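Local coordinates for arginase (Thermus thermophilus, PDB 2EF5), which probably hydrolyses L-arginine to L-ornithine and urea, using two manganese ions in each subunit, at residues P159-R168 / L178-M188. Sequence-based numbering, arbitrary orientation.
Sequences PKDVVLVGVR and LKEAGVRVYTM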
loop_
_atom_site.group_PDB
_atom_site.type_symbol
_atom_site.label_atom_id
_atom_site.label_comp_id
_atom_site.label_asym_id
_atom_site.label_seq_id
_atom_site.Cartn_x
_atom_site.Cartn_y
_atom_site.Cartn_z
ATOM N N PRO A 159 3.214 28.516 -5.918
ATOM C CA PRO A 159 3.792 27.198 -5.634
ATOM C C PRO A 159 3.435 26.150 -6.682
ATOM O O PRO A 159 4.197 25.212 -6.919
ATOM C CB PRO A 159 3.211 26.856 -4.262
ATOM C CG PRO A 159 3.071 28.194 -3.617
ATOM C CD PRO A 159 2.509 29.045 -4.736
ATOM N N LYS A 160 2.274 26.311 -7.308
ATOM C CA LYS A 160 1.822 25.360 -8.311
ATOM C C LYS A 160 2.520 25.518 -9.653
ATOM O O LYS A 160 2.379 24.665 -10.529
ATOM C CB LYS A 160 0.301 25.461 -8.482
ATOM C CG LYS A 160 -0.462 25.076 -7.212
ATOM C CD LYS A 160 -1.971 25.023 -7.432
ATOM C CE LYS A 160 -2.680 24.506 -6.186
ATOM N NZ LYS A 160 -4.154 24.382 -6.387
ATOM N N ASP A 161 3.268 26.606 -9.819
ATOM C CA ASP A 161 3.995 26.835 -11.060
ATOM C C ASP A 161 5.485 26.597 -10.817
ATOM O O ASP A 161 6.337 27.123 -11.533
ATOM C CB ASP A 161 3.768 28.257 -11.576
ATOM C CG ASP A 161 2.311 28.535 -11.903
ATOM O OD1 ASP A 161 1.651 27.638 -12.462
ATOM O OD2 ASP A 161 1.830 29.655 -11.618
ATOM N N VAL A 162 5.784 25.797 -9.796
ATOM C CA VAL A 162 7.162 25.469 -9.442
ATOM C C VAL A 162 7.400 23.964 -9.540
ATOM O O VAL A 162 6.552 23.165 -9.158
ATOM C CB VAL A 162 7.505 25.908 -7.995
ATOM C CG1 VAL A 162 8.902 25.387 -7.599
ATOM C CG2 VAL A 162 7.459 27.432 -7.880
ATOM N N VAL A 163 8.554 23.581 -10.071
ATOM C CA VAL A 163 8.912 22.171 -10.179
ATOM C C VAL A 163 10.369 22.035 -9.765
ATOM O O VAL A 163 11.225 22.765 -10.257
ATOM C CB VAL A 163 8.752 21.622 -11.628
ATOM C CG1 VAL A 163 9.128 20.151 -11.664
ATOM C CG2 VAL A 163 7.311 21.789 -12.115
ATOM N N LEU A 164 10.630 21.120 -8.836
ATOM C CA LEU A 164 11.976 20.855 -8.348
ATOM C C LEU A 164 12.458 19.584 -9.036
ATOM O O LEU A 164 11.709 18.613 -9.134
ATOM C CB LEU A 164 11.960 20.638 -6.833
ATOM C CG LEU A 164 11.911 21.870 -5.928
ATOM C CD1 LEU A 164 11.506 21.484 -4.503
ATOM C CD2 LEU A 164 13.292 22.520 -5.927
ATOM N N VAL A 165 13.704 19.589 -9.503
ATOM C CA VAL A 165 14.264 18.426 -10.182
ATOM C C VAL A 165 15.657 18.108 -9.661
ATOM O O VAL A 165 16.517 18.987 -9.600
ATOM C CB VAL A 165 14.367 18.664 -11.720
ATOM C CG1 VAL A 165 14.897 17.406 -12.416
ATOM C CG2 VAL A 165 13.007 19.064 -12.290
ATOM N N GLY A 166 15.866 16.849 -9.284
ATOM C CA GLY A 166 17.163 16.408 -8.801
ATOM C C GLY A 166 17.370 16.440 -7.299
ATOM O O GLY A 166 18.466 16.153 -6.827
ATOM N N VAL A 167 16.325 16.772 -6.546
ATOM C CA VAL A 167 16.440 16.863 -5.095
ATOM C C VAL A 167 16.834 15.549 -4.429
ATOM O O VAL A 167 16.307 14.488 -4.765
ATOM C CB VAL A 167 15.118 17.380 -4.474
ATOM C CG1 VAL A 167 15.196 17.341 -2.969
ATOM C CG2 VAL A 167 14.857 18.799 -4.946
ATOM N N ARG A 168 17.762 15.622 -3.479
ATOM C CA ARG A 168 18.200 14.426 -2.774
ATOM C C ARG A 168 18.503 14.697 -1.304
ATOM O O ARG A 168 19.039 13.838 -0.608
ATOM C CB ARG A 168 19.432 13.834 -3.469
ATOM C CG ARG A 168 20.727 14.576 -3.210
ATOM C CD ARG A 168 21.788 14.234 -4.249
ATOM N NE ARG A 168 21.391 14.797 -5.526
ATOM C CZ ARG A 168 22.184 15.498 -6.326
ATOM N NH1 ARG A 168 23.450 15.729 -6.003
ATOM N NH2 ARG A 168 21.685 15.993 -7.445
ATOM N N LEU A 178 6.654 21.920 1.533
ATOM C CA LEU A 178 6.516 21.526 0.136
ATOM C C LEU A 178 5.181 20.808 -0.088
ATOM O O LEU A 178 4.453 21.111 -1.037
ATOM C CB LEU A 178 7.681 20.621 -0.279
ATOM C CG LEU A 178 9.033 21.323 -0.455
ATOM C CD1 LEU A 178 10.153 20.300 -0.500
ATOM C CD2 LEU A 178 9.010 22.161 -1.731
ATOM N N LYS A 179 4.847 19.863 0.784
ATOM C CA LYS A 179 3.582 19.151 0.630
ATOM C C LYS A 179 2.394 20.086 0.836
ATOM O O LYS A 179 1.435 20.061 0.065
ATOM C CB LYS A 179 3.509 17.970 1.598
ATOM C CG LYS A 179 4.400 16.816 1.178
ATOM C CD LYS A 179 3.980 15.511 1.833
ATOM C CE LYS A 179 4.617 14.326 1.117
ATOM N NZ LYS A 179 4.219 14.277 -0.324
ATOM N N GLU A 180 2.466 20.914 1.873
ATOM C CA GLU A 180 1.404 21.870 2.159
ATOM C C GLU A 180 1.177 22.782 0.960
ATOM O O GLU A 180 0.038 23.019 0.552
ATOM C CB GLU A 180 1.772 22.734 3.368
ATOM C CG GLU A 180 1.342 22.183 4.720
ATOM C CD GLU A 180 1.816 23.052 5.882
ATOM O OE1 GLU A 180 1.739 24.295 5.767
ATOM O OE2 GLU A 180 2.255 22.492 6.908
ATOM N N ALA A 181 2.271 23.291 0.401
ATOM C CA ALA A 181 2.208 24.204 -0.735
ATOM C C ALA A 181 1.840 23.523 -2.053
ATOM O O ALA A 181 1.448 24.191 -3.004
ATOM C CB ALA A 181 3.540 24.937 -0.882
ATOM N N GLY A 182 1.974 22.203 -2.113
ATOM C CA GLY A 182 1.635 21.493 -3.335
ATOM C C GLY A 182 2.657 21.640 -4.455
ATOM O O GLY A 182 2.303 21.658 -5.636
ATOM N N VAL A 183 3.928 21.751 -4.087
ATOM C CA VAL A 183 4.993 21.886 -5.071
ATOM C C VAL A 183 5.318 20.523 -5.685
ATOM O O VAL A 183 5.456 19.530 -4.970
ATOM C CB VAL A 183 6.275 22.470 -4.422
ATOM C CG1 VAL A 183 7.430 22.443 -5.420
ATOM C CG2 VAL A 183 6.012 23.899 -3.952
ATOM N N ARG A 184 5.418 20.475 -7.010
ATOM C CA ARG A 184 5.750 19.231 -7.703
ATOM C C ARG A 184 7.246 18.992 -7.495
ATOM O O ARG A 184 8.075 19.820 -7.885
ATOM C CB ARG A 184 5.442 19.356 -9.196
ATOM C CG ARG A 184 5.895 18.165 -10.045
ATOM C CD ARG A 184 5.165 16.888 -9.669
ATOM N NE ARG A 184 3.731 16.988 -9.915
ATOM C CZ ARG A 184 3.164 16.925 -11.115
ATOM N NH1 ARG A 184 3.911 16.756 -12.201
ATOM N NH2 ARG A 184 1.845 17.038 -11.231
ATOM N N VAL A 185 7.587 17.864 -6.879
ATOM C CA VAL A 185 8.982 17.543 -6.594
ATOM C C VAL A 185 9.464 16.236 -7.228
ATOM O O VAL A 185 8.853 15.181 -7.050
ATOM C CB VAL A 185 9.214 17.436 -5.078
ATOM C CG1 VAL A 185 10.686 17.182 -4.786
ATOM C CG2 VAL A 185 8.741 18.712 -4.392
ATOM N N TYR A 186 10.560 16.317 -7.971
ATOM C CA TYR A 186 11.149 15.139 -8.589
ATOM C C TYR A 186 12.493 14.879 -7.905
ATOM O O TYR A 186 13.504 15.491 -8.244
ATOM C CB TYR A 186 11.345 15.362 -10.093
ATOM C CG TYR A 186 10.055 15.370 -10.892
ATOM C CD1 TYR A 186 9.361 14.182 -11.146
ATOM C CD2 TYR A 186 9.512 16.565 -11.375
ATOM C CE1 TYR A 186 8.158 14.183 -11.856
ATOM C CE2 TYR A 186 8.303 16.574 -12.083
ATOM C CZ TYR A 186 7.633 15.378 -12.316
ATOM O OH TYR A 186 6.426 15.379 -12.980
ATOM N N THR A 187 12.503 13.993 -6.917
ATOM C CA THR A 187 13.742 13.678 -6.220
ATOM C C THR A 187 14.517 12.697 -7.092
ATOM O O THR A 187 13.996 12.218 -8.104
ATOM C CB THR A 187 13.482 12.987 -4.861
ATOM O OG1 THR A 187 12.945 11.678 -5.091
ATOM C CG2 THR A 187 12.500 13.793 -4.019
ATOM N N MET A 188 15.750 12.389 -6.704
ATOM C CA MET A 188 16.545 11.440 -7.471
ATOM C C MET A 188 15.852 10.079 -7.523
ATOM O O MET A 188 16.130 9.269 -8.410
ATOM C CB MET A 188 17.941 11.293 -6.868
ATOM C CG MET A 188 18.827 12.517 -7.050
ATOM S SD MET A 188 18.959 13.040 -8.768
ATOM C CE MET A 188 19.636 11.544 -9.543
HETATM O O HOH W 1 4.016 22.536 -8.489
#
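Tyr186 carries its CG beside the backbone N (chi1 -72°), which brings the ring obliquely across the Val163 side chain. Val163 has CG1 anti to its own N (chi1 -179°), and this methyl meets the ring at its edge, 3.6 Å from Tyr186 CD2. The ring's far end is fixed by polar bonds: Arg184, its chain bent twice, donates from NH1 to Tyr186 OH at 3.0 Å, and Glu202 of helix 196-206 also bonds that hydroxyl. A leucine in place of Tyr186 would probably leave Arg184 NH1 and Glu202 without this shared partner and reduce the packing on Val163. On the other face of the sheet, Leu164 and Val185 lie side by side. Leu164 CD1 reaches Val185 CG2 at 3.9 Å and Leu178 CD2 at 3.8 Å, so strand and helix share one apolar cluster. This is a beta-alpha-beta crossover in the parallel sheet of the arginase fold: strand 162-167, helix 172-181, then strand 184-187 at the sheet's edge within the chain. Between the strands, Leu164 N gives a nearly straight bond to Arg184 O (3.0 Å), and Tyr186 N returns one to Leu164 O (2.8 Å). At the start of the pair a water takes over: it accepts from Arg184 N and lies within bonding distance of Val162 O and Pro159 O. Gly182, with positive phi, ends the helix in a Schellman motif. At the other end, Met188 N bonds Val167 O (2.9 Å). Met188 CG lies 3.8 Å from Arg168 NE, while Arg168 NH2 bonds Val220 O, and the Met188 side chain also touches a bound guanidine.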